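PDB 4PHR: putative glycosyltransferase (GalT1) from Streptococcus parasanguinis, which binds UDP and probably acts as a glycosyltransferase, this chain being the GT-D-fold domain of a longer protein. Local coordinates for residues E152-V160 against D257-Y268. Numbering follows the deposited sequence.
Sequences EGATSRSGV and DEGIELEFSQEY. With UDP (uridine-5'-diphosphate), chain B.
Arg-157 reaches across to the 257-268 segment with its guanidinium layered between Leu-262 and Tyr-268. Leu-262 CD2 covers one face toward the rim, 3.6 Å from Arg-157 CZ, while Tyr-268 CE2 lies over the centre of the opposite face, 3.7 Å from the same CZ. Ring and guanidinium planes diverge by 38°, too far for a parallel stack. The side chain is extended from CG to NE, which carries the planar group out to the loop backbone. There Arg-157 NH1 donates to Glu-263 O at 3.2 Å, a bent bond (142° at the hydrogen) tilted out of the guanidinium plane. Water 3, which accepts from NH2, and Ala-154 O, which takes a weak bond from NE, sit at the edge in plane, so several polar partners restrict rotation of the group.

Tyr-268 also meets Val-160, whose CG2 approaches ring atom CD1 obliquely at 3.5 Å. Tyr-268 OH is 2.6 Å from water 1, which also bonds Gly-153 O and Arg-157 N and thus links Tyr-268 OH to the strand end at Gly-153 and to the start of the turn at Arg-157.

At the other end, Thr-155 OG1 donates to Asp-257 OD2 at 2.8 Å, entering 45° out of the carboxylate plane; His-250 holds the other carboxylate oxygen, OD1. Next to Thr-155, Ser-156 turns away from this loop, and its OG hydrogen-bonds UDP O3' at 2.9 Å.

The contact therefore lays the loop 257-265 and the first turn of helix 266-271 against the loop after strand 147-153, whose Gly-153 and Ser-156 line the UDP pocket, with the neighbouring strand 170-176 touching Tyr-268 through Arg-173 and Val-175.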
loop_
_atom_site.group_PDB
_atom_site.type_symbol
_atom_site.label_atom_id
_atom_site.label_comp_id
_atom_site.label_asym_id
_atom_site.label_seq_id
_atom_site.Cartn_x
_atom_site.Cartn_y
_atom_site.Cartn_z
ATOM N N GLU A 152 -7.757 -8.396 1.589
ATOM C CA GLU A 152 -8.223 -7.021 1.712
ATOM C C GLU A 152 -9.367 -6.977 2.714
ATOM O O GLU A 152 -9.851 -8.026 3.165
ATOM C CB GLU A 152 -8.698 -6.493 0.358
ATOM C CG GLU A 152 -9.885 -7.273 -0.195
ATOM C CD GLU A 152 -10.436 -6.733 -1.501
ATOM O OE1 GLU A 152 -9.850 -5.772 -2.058
ATOM O OE2 GLU A 152 -11.468 -7.273 -1.966
ATOM N N GLY A 153 -9.799 -5.771 3.059
ATOM C CA GLY A 153 -10.886 -5.605 4.000
ATOM C C GLY A 153 -12.242 -5.679 3.338
ATOM O O GLY A 153 -12.363 -5.624 2.110
ATOM N N ALA A 154 -13.278 -5.766 4.162
ATOM C CA ALA A 154 -14.636 -5.928 3.661
ATOM C C ALA A 154 -15.155 -4.766 2.814
ATOM O O ALA A 154 -16.058 -4.954 1.996
ATOM C CB ALA A 154 -15.591 -6.216 4.820
ATOM N N THR A 155 -14.621 -3.566 3.022
ATOM C CA THR A 155 -15.038 -2.402 2.228
ATOM C C THR A 155 -14.077 -2.083 1.070
ATOM O O THR A 155 -14.382 -1.240 0.225
ATOM C CB THR A 155 -15.227 -1.134 3.102
ATOM O OG1 THR A 155 -13.980 -0.780 3.727
ATOM C CG2 THR A 155 -16.283 -1.374 4.165
ATOM N N SER A 156 -12.928 -2.748 1.026
ATOM C CA SER A 156 -11.885 -2.444 0.039
ATOM C C SER A 156 -12.366 -2.684 -1.395
ATOM O O SER A 156 -12.230 -1.819 -2.271
ATOM C CB SER A 156 -10.634 -3.286 0.306
ATOM O OG SER A 156 -10.098 -3.025 1.590
ATOM N N ARG A 157 -12.912 -3.870 -1.636
ATOM C CA ARG A 157 -13.493 -4.226 -2.934
ATOM C C ARG A 157 -12.608 -3.806 -4.109
ATOM O O ARG A 157 -13.054 -3.178 -5.085
ATOM C CB ARG A 157 -14.912 -3.677 -3.023
ATOM C CG ARG A 157 -15.754 -4.257 -1.898
ATOM C CD ARG A 157 -17.176 -3.795 -1.872
ATOM N NE ARG A 157 -17.891 -4.563 -0.856
ATOM C CZ ARG A 157 -19.033 -5.204 -1.069
ATOM N NH1 ARG A 157 -19.608 -5.151 -2.260
ATOM N NH2 ARG A 157 -19.603 -5.884 -0.085
ATOM N N SER A 158 -11.343 -4.186 -4.018
ATOM C CA SER A 158 -10.348 -3.750 -4.985
ATOM C C SER A 158 -10.658 -4.342 -6.352
ATOM O O SER A 158 -10.801 -5.558 -6.507
ATOM C CB SER A 158 -8.939 -4.153 -4.531
ATOM O OG SER A 158 -8.592 -3.545 -3.291
ATOM N N GLY A 159 -10.766 -3.468 -7.347
ATOM C CA GLY A 159 -11.052 -3.891 -8.702
ATOM C C GLY A 159 -12.519 -4.155 -8.972
ATOM O O GLY A 159 -12.904 -4.416 -10.103
ATOM N N VAL A 160 -13.355 -4.063 -7.944
ATOM C CA VAL A 160 -14.767 -4.377 -8.120
ATOM C C VAL A 160 -15.468 -3.227 -8.835
ATOM O O VAL A 160 -15.420 -2.081 -8.394
ATOM C CB VAL A 160 -15.459 -4.696 -6.784
ATOM C CG1 VAL A 160 -16.948 -4.939 -7.006
ATOM C CG2 VAL A 160 -14.803 -5.911 -6.141
ATOM N N ASP A 257 -15.085 5.178 6.828
ATOM C CA ASP A 257 -15.956 4.312 6.029
ATOM C C ASP A 257 -17.432 4.643 6.257
ATOM O O ASP A 257 -18.262 3.752 6.446
ATOM C CB ASP A 257 -15.676 2.825 6.304
ATOM C CG ASP A 257 -14.576 2.253 5.412
ATOM O OD1 ASP A 257 -14.253 2.873 4.375
ATOM O OD2 ASP A 257 -14.040 1.171 5.742
ATOM N N GLU A 258 -17.752 5.932 6.230
ATOM C CA GLU A 258 -19.122 6.396 6.410
ATOM C C GLU A 258 -19.814 6.607 5.070
ATOM O O GLU A 258 -19.177 6.949 4.073
ATOM C CB GLU A 258 -19.135 7.699 7.215
ATOM C CG GLU A 258 -18.747 7.532 8.680
ATOM C CD GLU A 258 -18.507 8.859 9.378
ATOM O OE1 GLU A 258 -18.412 9.888 8.675
ATOM O OE2 GLU A 258 -18.414 8.874 10.628
ATOM N N GLY A 259 -21.123 6.396 5.048
ATOM C CA GLY A 259 -21.931 6.711 3.885
ATOM C C GLY A 259 -21.775 5.750 2.725
ATOM O O GLY A 259 -22.123 6.087 1.594
ATOM N N ILE A 260 -21.247 4.558 2.987
ATOM C CA ILE A 260 -21.043 3.588 1.917
ATOM C C ILE A 260 -22.340 2.862 1.587
ATOM O O ILE A 260 -23.045 2.370 2.476
ATOM C CB ILE A 260 -19.926 2.571 2.252
ATOM C CG1 ILE A 260 -18.572 3.283 2.337
ATOM C CG2 ILE A 260 -19.868 1.472 1.197
ATOM C CD1 ILE A 260 -17.483 2.430 2.926
ATOM N N GLU A 261 -22.657 2.830 0.298
ATOM C CA GLU A 261 -23.828 2.131 -0.205
ATOM C C GLU A 261 -23.358 0.911 -0.980
ATOM O O GLU A 261 -23.004 0.994 -2.159
ATOM C CB GLU A 261 -24.668 3.070 -1.071
ATOM C CG GLU A 261 -25.078 4.327 -0.310
ATOM C CD GLU A 261 -25.680 5.402 -1.193
ATOM O OE1 GLU A 261 -26.018 5.105 -2.360
ATOM O OE2 GLU A 261 -25.808 6.551 -0.716
ATOM N N LEU A 262 -23.332 -0.224 -0.296
ATOM C CA LEU A 262 -22.801 -1.449 -0.875
ATOM C C LEU A 262 -23.741 -2.045 -1.907
ATOM O O LEU A 262 -24.970 -1.932 -1.810
ATOM C CB LEU A 262 -22.518 -2.487 0.211
ATOM C CG LEU A 262 -21.400 -2.183 1.211
ATOM C CD1 LEU A 262 -21.375 -3.250 2.293
ATOM C CD2 LEU A 262 -20.049 -2.087 0.515
ATOM N N GLU A 263 -23.141 -2.686 -2.899
ATOM C CA GLU A 263 -23.895 -3.423 -3.892
ATOM C C GLU A 263 -23.626 -4.907 -3.706
ATOM O O GLU A 263 -22.659 -5.298 -3.043
ATOM C CB GLU A 263 -23.477 -2.991 -5.297
ATOM C CG GLU A 263 -23.703 -1.514 -5.587
ATOM C CD GLU A 263 -23.046 -1.069 -6.879
ATOM O OE1 GLU A 263 -21.820 -1.271 -7.025
ATOM O OE2 GLU A 263 -23.755 -0.522 -7.752
ATOM N N PHE A 264 -24.486 -5.734 -4.284
ATOM C CA PHE A 264 -24.189 -7.143 -4.393
ATOM C C PHE A 264 -23.620 -7.428 -5.780
ATOM O O PHE A 264 -24.270 -7.205 -6.803
ATOM C CB PHE A 264 -25.428 -7.998 -4.143
ATOM C CG PHE A 264 -25.141 -9.472 -4.110
ATOM C CD1 PHE A 264 -24.749 -10.086 -2.936
ATOM C CD2 PHE A 264 -25.247 -10.240 -5.258
ATOM C CE1 PHE A 264 -24.480 -11.443 -2.901
ATOM C CE2 PHE A 264 -24.978 -11.596 -5.230
ATOM C CZ PHE A 264 -24.593 -12.195 -4.051
ATOM N N SER A 265 -22.393 -7.917 -5.795
ATOM C CA SER A 265 -21.733 -8.335 -7.020
ATOM C C SER A 265 -21.511 -9.830 -6.950
ATOM O O SER A 265 -20.696 -10.302 -6.162
ATOM C CB SER A 265 -20.388 -7.632 -7.176
ATOM O OG SER A 265 -19.586 -8.313 -8.127
ATOM N N GLN A 266 -22.228 -10.577 -7.780
ATOM C CA GLN A 266 -22.100 -12.025 -7.800
ATOM C C GLN A 266 -20.658 -12.445 -8.069
ATOM O O GLN A 266 -20.143 -13.362 -7.428
ATOM C CB GLN A 266 -23.041 -12.634 -8.845
ATOM C CG GLN A 266 -22.993 -14.151 -8.914
ATOM C CD GLN A 266 -24.139 -14.737 -9.717
ATOM O OE1 GLN A 266 -25.084 -14.034 -10.074
ATOM N NE2 GLN A 266 -24.062 -16.033 -10.002
ATOM N N GLU A 267 -20.006 -11.769 -9.009
ATOM C CA GLU A 267 -18.633 -12.114 -9.367
ATOM C C GLU A 267 -17.685 -11.937 -8.178
ATOM O O GLU A 267 -16.858 -12.801 -7.895
ATOM C CB GLU A 267 -18.157 -11.296 -10.571
ATOM C CG GLU A 267 -16.736 -11.621 -11.006
ATOM C CD GLU A 267 -16.424 -11.160 -12.419
ATOM O OE1 GLU A 267 -17.056 -10.188 -12.885
ATOM O OE2 GLU A 267 -15.551 -11.778 -13.067
ATOM N N TYR A 268 -17.807 -10.811 -7.484
ATOM C CA TYR A 268 -17.038 -10.563 -6.271
ATOM C C TYR A 268 -17.338 -11.638 -5.231
ATOM O O TYR A 268 -16.428 -12.251 -4.670
ATOM C CB TYR A 268 -17.354 -9.157 -5.741
ATOM C CG TYR A 268 -16.888 -8.845 -4.333
ATOM C CD1 TYR A 268 -15.545 -8.630 -4.047
ATOM C CD2 TYR A 268 -17.808 -8.714 -3.297
ATOM C CE1 TYR A 268 -15.123 -8.326 -2.751
ATOM C CE2 TYR A 268 -17.400 -8.408 -2.008
ATOM C CZ TYR A 268 -16.059 -8.215 -1.737
ATOM O OH TYR A 268 -15.678 -7.909 -0.445
HETATM N N1 UDP B . -7.673 -1.722 5.461
HETATM C C2 UDP B . -8.454 -2.764 5.898
HETATM N N3 UDP B . -8.404 -3.151 7.216
HETATM C C4 UDP B . -7.574 -2.508 8.103
HETATM C C5 UDP B . -6.776 -1.452 7.663
HETATM C C6 UDP B . -6.957 -0.990 6.364
HETATM O O2 UDP B . -9.220 -3.340 5.125
HETATM O O4 UDP B . -7.543 -2.911 9.270
HETATM C "C1'" UDP B . -7.685 -1.383 4.030
HETATM C "C2'" UDP B . -8.419 -0.156 3.559
HETATM O "O2'" UDP B . -9.802 -0.420 3.437
HETATM C "C3'" UDP B . -7.758 0.068 2.217
HETATM C "C4'" UDP B . -6.326 -0.375 2.466
HETATM O "O4'" UDP B . -6.339 -1.130 3.680
HETATM O "O3'" UDP B . -8.330 -0.784 1.249
HETATM C "C5'" UDP B . -5.374 0.809 2.578
HETATM O "O5'" UDP B . -4.076 0.319 2.888
HETATM P PA UDP B . -2.821 1.302 3.117
HETATM O O1A UDP B . -3.045 2.113 4.330
HETATM O O2A UDP B . -1.618 0.436 3.117
HETATM O O3A UDP B . -2.913 2.252 1.808
HETATM P PB UDP B . -1.933 3.402 1.198
HETATM O O1B UDP B . -2.602 4.700 1.503
HETATM O O2B UDP B . -1.923 3.108 -0.254
HETATM O O3B UDP B . -0.591 3.298 1.854
HETATM O O HOH W 1 -13.430 -6.529 -0.268
HETATM O O HOH W 2 -17.460 -7.912 1.696
HETATM O O HOH W 3 -21.888 -7.032 -0.252
#